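PDB 2WW8: CELL WALL surface anchor family protein from Streptococcus pneumoniae, which forms the adhesin of the pneumococcal pilus and probably attaches the bacterium to host cells through an integrin-like domain. Local coordinates for residues Gly809-Phe821 / Val831-Tyr843. Numbering follows the deposited sequence.
Sequences GYKPVQNKPIVAF and VTSIVPQDIPAGY
Ile834 lies against the strand 816-821 along almost its whole side chain. Its CB stays 4.2 Å from the carbonyl O of Ile818. CG1, set between its own backbone N and carbonyl carbon (chi1 49°), passes over the Ile818-Val819 peptide, while the CG2 branch meets the CB of Ala820. The tip, CD1, presses on Pro817 CB at 3.4 Å, tight for two carbons. A beta-branched aliphatic side chain suits this place because its two arms diverge at CB, CG1-CD1 running back over Val819 and Ile818 to Pro817 and CG2 reaching Ala820, whose small size lets it lie close. The backbone of the same residue is also tied down: Ile834 N donates to Ile818 O at 2.7 Å, lying 43° out of the carbonyl plane. Farther along, Ala820 and Thr832 form an antiparallel hydrogen-bonded pair, N to O in both directions. These bonds join the hairpin of strands 816-824 and 827-833 in a prealbumin-like domain, the CNA_B type of Gram-positive pilins. After the hairpin, a type II turn from Pro836 to Ile839 leads the chain to strand 841-846 of the other sheet. Ile818, which with Val819 faces Leu801 in a classic beta bulge, spans this change of sheet: its CG2 lies beside Val835 CG2, and CD1 reaches Ala841 CB at 3.6 Å, the methyl small enough for a close fit. Val819 CG2 meets the Tyr843 ring obliquely, at CD1. Near the turn, Ile839 CD1 rests on the aliphatic part of Lys816, 3.7 Å from its CE. The Pro840 ring packs on Lys811 CB, whose extended chain carries NZ to a salt bridge with Glu855, and a water lies between Lys811 O and Pro840 O, within hydrogen-bonding distance of each.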
loop_
_atom_site.group_PDB
_atom_site.type_symbol
_atom_site.label_atom_id
_atom_site.label_comp_id
_atom_site.label_asym_id
_atom_site.label_seq_id
_atom_site.Cartn_x
_atom_site.Cartn_y
_atom_site.Cartn_z
ATOM N N GLY A 809 -95.261 24.405 -40.754
ATOM C CA GLY A 809 -95.073 24.851 -42.129
ATOM C C GLY A 809 -94.308 23.933 -43.076
ATOM O O GLY A 809 -94.144 24.248 -44.266
ATOM N N TYR A 810 -93.895 22.772 -42.564
ATOM C CA TYR A 810 -93.090 21.832 -43.354
ATOM C C TYR A 810 -93.842 20.516 -43.521
ATOM O O TYR A 810 -94.713 20.187 -42.693
ATOM C CB TYR A 810 -91.675 21.741 -42.738
ATOM C CG TYR A 810 -90.976 23.054 -43.035
ATOM C CD1 TYR A 810 -91.244 24.177 -42.255
ATOM C CD2 TYR A 810 -90.098 23.160 -44.126
ATOM C CE1 TYR A 810 -90.662 25.405 -42.539
ATOM C CE2 TYR A 810 -89.520 24.378 -44.455
ATOM C CZ TYR A 810 -89.803 25.482 -43.644
ATOM O OH TYR A 810 -89.208 26.669 -43.938
ATOM N N LYS A 811 -93.578 19.817 -44.621
ATOM C CA LYS A 811 -94.140 18.483 -44.810
ATOM C C LYS A 811 -93.850 17.552 -43.624
ATOM O O LYS A 811 -92.689 17.469 -43.217
ATOM C CB LYS A 811 -93.603 17.839 -46.084
ATOM C CG LYS A 811 -94.042 18.566 -47.329
ATOM C CD LYS A 811 -93.890 17.698 -48.542
ATOM C CE LYS A 811 -94.008 18.605 -49.704
ATOM N NZ LYS A 811 -93.429 17.799 -50.779
ATOM N N PRO A 812 -94.884 16.878 -43.065
ATOM C CA PRO A 812 -94.646 16.030 -41.887
ATOM C C PRO A 812 -93.567 14.993 -42.127
ATOM O O PRO A 812 -93.467 14.384 -43.208
ATOM C CB PRO A 812 -96.005 15.371 -41.583
ATOM C CG PRO A 812 -96.966 16.260 -42.231
ATOM C CD PRO A 812 -96.300 16.803 -43.476
ATOM N N VAL A 813 -92.742 14.888 -41.094
ATOM C CA VAL A 813 -91.711 13.879 -40.945
ATOM C C VAL A 813 -91.894 13.432 -39.484
ATOM O O VAL A 813 -91.537 14.174 -38.573
ATOM C CB VAL A 813 -90.280 14.456 -41.079
ATOM C CG1 VAL A 813 -89.287 13.292 -40.971
ATOM C CG2 VAL A 813 -90.042 15.223 -42.384
ATOM N N GLN A 814 -92.467 12.248 -39.275
ATOM C CA GLN A 814 -92.786 11.719 -37.955
ATOM C C GLN A 814 -91.885 10.509 -37.622
ATOM O O GLN A 814 -92.075 9.418 -38.182
ATOM C CB GLN A 814 -94.281 11.368 -37.880
ATOM C CG GLN A 814 -95.266 12.597 -37.910
ATOM C CD GLN A 814 -94.895 13.674 -36.874
ATOM O OE1 GLN A 814 -94.498 13.343 -35.746
ATOM N NE2 GLN A 814 -94.967 14.954 -37.256
ATOM N N ASN A 815 -90.913 10.709 -36.726
ATOM C CA ASN A 815 -89.949 9.673 -36.291
ATOM C C ASN A 815 -89.309 8.910 -37.438
ATOM O O ASN A 815 -89.579 7.724 -37.606
ATOM C CB ASN A 815 -90.588 8.671 -35.320
ATOM C CG ASN A 815 -91.237 9.363 -34.152
ATOM O OD1 ASN A 815 -90.584 10.085 -33.393
ATOM N ND2 ASN A 815 -92.546 9.194 -34.034
ATOM N N LYS A 816 -88.516 9.605 -38.253
ATOM C CA LYS A 816 -87.884 8.978 -39.413
ATOM C C LYS A 816 -86.344 9.000 -39.248
ATOM O O LYS A 816 -85.811 10.015 -38.810
ATOM C CB LYS A 816 -88.313 9.669 -40.733
ATOM C CG LYS A 816 -89.805 9.577 -41.154
ATOM C CD LYS A 816 -90.288 8.136 -41.430
ATOM C CE LYS A 816 -91.823 8.095 -41.614
ATOM N NZ LYS A 816 -92.384 6.929 -40.894
ATOM N N PRO A 817 -85.625 7.911 -39.620
ATOM C CA PRO A 817 -84.159 7.965 -39.656
ATOM C C PRO A 817 -83.674 8.981 -40.717
ATOM O O PRO A 817 -84.198 9.010 -41.829
ATOM C CB PRO A 817 -83.760 6.545 -40.098
ATOM C CG PRO A 817 -84.949 6.016 -40.865
ATOM C CD PRO A 817 -86.170 6.702 -40.282
ATOM N N ILE A 818 -82.708 9.824 -40.377
ATOM C CA ILE A 818 -82.181 10.810 -41.332
ATOM C C ILE A 818 -80.711 10.549 -41.714
ATOM O O ILE A 818 -80.392 10.341 -42.892
ATOM C CB ILE A 818 -82.344 12.262 -40.825
ATOM C CG1 ILE A 818 -83.775 12.496 -40.326
ATOM C CG2 ILE A 818 -81.970 13.287 -41.934
ATOM C CD1 ILE A 818 -84.796 12.354 -41.447
ATOM N N VAL A 819 -79.837 10.520 -40.710
ATOM C CA VAL A 819 -78.404 10.409 -40.961
ATOM C C VAL A 819 -77.802 9.304 -40.099
ATOM O O VAL A 819 -78.184 9.136 -38.925
ATOM C CB VAL A 819 -77.623 11.695 -40.574
ATOM C CG1 VAL A 819 -76.159 11.591 -41.056
ATOM C CG2 VAL A 819 -78.261 12.952 -41.141
ATOM N N ALA A 820 -76.863 8.579 -40.711
ATOM C CA ALA A 820 -75.992 7.623 -40.021
ATOM C C ALA A 820 -74.567 8.149 -40.029
ATOM O O ALA A 820 -74.126 8.792 -40.993
ATOM C CB ALA A 820 -76.017 6.250 -40.689
ATOM N N PHE A 821 -73.845 7.868 -38.949
ATOM C CA PHE A 821 -72.402 8.155 -38.952
ATOM C C PHE A 821 -71.765 7.330 -37.842
ATOM O O PHE A 821 -72.492 6.741 -37.043
ATOM C CB PHE A 821 -72.105 9.646 -38.751
ATOM C CG PHE A 821 -72.626 10.215 -37.446
ATOM C CD1 PHE A 821 -73.878 10.825 -37.384
ATOM C CD2 PHE A 821 -71.874 10.136 -36.270
ATOM C CE1 PHE A 821 -74.359 11.357 -36.177
ATOM C CE2 PHE A 821 -72.338 10.660 -35.072
ATOM C CZ PHE A 821 -73.573 11.281 -35.019
ATOM N N VAL A 831 -70.357 9.610 -42.698
ATOM C CA VAL A 831 -71.612 10.332 -42.501
ATOM C C VAL A 831 -72.448 10.113 -43.755
ATOM O O VAL A 831 -72.053 10.581 -44.844
ATOM C CB VAL A 831 -71.421 11.842 -42.299
ATOM C CG1 VAL A 831 -72.758 12.512 -42.103
ATOM C CG2 VAL A 831 -70.484 12.138 -41.137
ATOM N N THR A 832 -73.568 9.402 -43.587
ATOM C CA THR A 832 -74.409 8.972 -44.709
ATOM C C THR A 832 -75.901 9.227 -44.474
ATOM O O THR A 832 -76.372 9.230 -43.333
ATOM C CB THR A 832 -74.181 7.476 -45.069
ATOM O OG1 THR A 832 -74.578 6.615 -43.991
ATOM C CG2 THR A 832 -72.721 7.221 -45.385
ATOM N N SER A 833 -76.649 9.425 -45.554
ATOM C CA SER A 833 -78.100 9.633 -45.458
ATOM C C SER A 833 -78.760 8.274 -45.275
ATOM O O SER A 833 -78.429 7.313 -45.973
ATOM C CB SER A 833 -78.635 10.281 -46.743
ATOM O OG SER A 833 -80.054 10.289 -46.743
ATOM N N ILE A 834 -79.704 8.170 -44.348
ATOM C CA ILE A 834 -80.522 6.954 -44.279
ATOM C C ILE A 834 -82.007 7.316 -44.394
ATOM O O ILE A 834 -82.856 6.587 -43.912
ATOM C CB ILE A 834 -80.224 6.164 -42.984
ATOM C CG1 ILE A 834 -80.272 7.099 -41.773
ATOM C CG2 ILE A 834 -78.896 5.386 -43.141
ATOM C CD1 ILE A 834 -80.352 6.315 -40.461
ATOM N N VAL A 835 -82.326 8.457 -45.003
ATOM C CA VAL A 835 -83.719 8.864 -45.199
ATOM C C VAL A 835 -84.409 7.799 -46.045
ATOM O O VAL A 835 -83.920 7.443 -47.128
ATOM C CB VAL A 835 -83.826 10.263 -45.876
ATOM C CG1 VAL A 835 -85.300 10.699 -46.038
ATOM C CG2 VAL A 835 -83.078 11.310 -45.049
ATOM N N PRO A 836 -85.540 7.266 -45.556
ATOM C CA PRO A 836 -86.310 6.383 -46.439
ATOM C C PRO A 836 -86.820 7.066 -47.732
ATOM O O PRO A 836 -87.042 8.281 -47.771
ATOM C CB PRO A 836 -87.486 5.930 -45.547
ATOM C CG PRO A 836 -87.033 6.136 -44.162
ATOM C CD PRO A 836 -86.135 7.348 -44.208
ATOM N N GLN A 837 -87.018 6.256 -48.770
ATOM C CA GLN A 837 -87.556 6.686 -50.058
ATOM C C GLN A 837 -88.814 7.545 -49.885
ATOM O O GLN A 837 -89.701 7.216 -49.079
ATOM C CB GLN A 837 -87.886 5.438 -50.903
ATOM C CG GLN A 837 -88.156 5.704 -52.410
ATOM C CD GLN A 837 -87.142 6.680 -53.029
ATOM O OE1 GLN A 837 -85.924 6.526 -52.854
ATOM N NE2 GLN A 837 -87.650 7.673 -53.770
ATOM N N ASP A 838 -88.877 8.671 -50.589
ATOM C CA ASP A 838 -90.093 9.521 -50.563
ATOM C C ASP A 838 -90.403 10.323 -49.301
ATOM O O ASP A 838 -91.400 11.050 -49.292
ATOM C CB ASP A 838 -91.356 8.703 -50.863
ATOM C CG ASP A 838 -91.412 8.227 -52.298
ATOM O OD1 ASP A 838 -90.897 8.960 -53.181
ATOM O OD2 ASP A 838 -91.976 7.124 -52.528
ATOM N N ILE A 839 -89.603 10.182 -48.247
ATOM C CA ILE A 839 -89.734 11.056 -47.073
ATOM C C ILE A 839 -89.159 12.417 -47.443
ATOM O O ILE A 839 -88.102 12.480 -48.095
ATOM C CB ILE A 839 -88.996 10.509 -45.825
ATOM C CG1 ILE A 839 -89.552 9.139 -45.425
ATOM C CG2 ILE A 839 -89.089 11.490 -44.656
ATOM C CD1 ILE A 839 -91.038 9.088 -45.130
ATOM N N PRO A 840 -89.850 13.504 -47.036
ATOM C CA PRO A 840 -89.383 14.842 -47.404
ATOM C C PRO A 840 -88.331 15.471 -46.469
ATOM O O PRO A 840 -88.413 16.673 -46.159
ATOM C CB PRO A 840 -90.689 15.658 -47.425
ATOM C CG PRO A 840 -91.543 15.041 -46.390
ATOM C CD PRO A 840 -91.120 13.555 -46.285
ATOM N N ALA A 841 -87.354 14.690 -45.998
ATOM C CA ALA A 841 -86.205 15.241 -45.279
ATOM C C ALA A 841 -84.977 14.855 -46.113
ATOM O O ALA A 841 -85.011 13.845 -46.834
ATOM C CB ALA A 841 -86.092 14.681 -43.837
ATOM N N GLY A 842 -83.886 15.613 -46.045
ATOM C CA GLY A 842 -82.672 15.104 -46.711
ATOM C C GLY A 842 -81.457 15.541 -45.931
ATOM O O GLY A 842 -81.588 16.392 -45.011
ATOM N N TYR A 843 -80.327 14.914 -46.266
ATOM C CA TYR A 843 -79.026 15.258 -45.703
ATOM C C TYR A 843 -78.236 15.850 -46.869
ATOM O O TYR A 843 -78.321 15.331 -47.991
ATOM C CB TYR A 843 -78.272 14.026 -45.164
ATOM C CG TYR A 843 -76.789 14.303 -44.948
ATOM C CD1 TYR A 843 -76.355 15.060 -43.850
ATOM C CD2 TYR A 843 -75.826 13.824 -45.841
ATOM C CE1 TYR A 843 -75.014 15.342 -43.629
ATOM C CE2 TYR A 843 -74.466 14.116 -45.644
ATOM C CZ TYR A 843 -74.065 14.868 -44.523
ATOM O OH TYR A 843 -72.729 15.142 -44.322
HETATM O O HOH W 1 -90.286 18.249 -44.172
#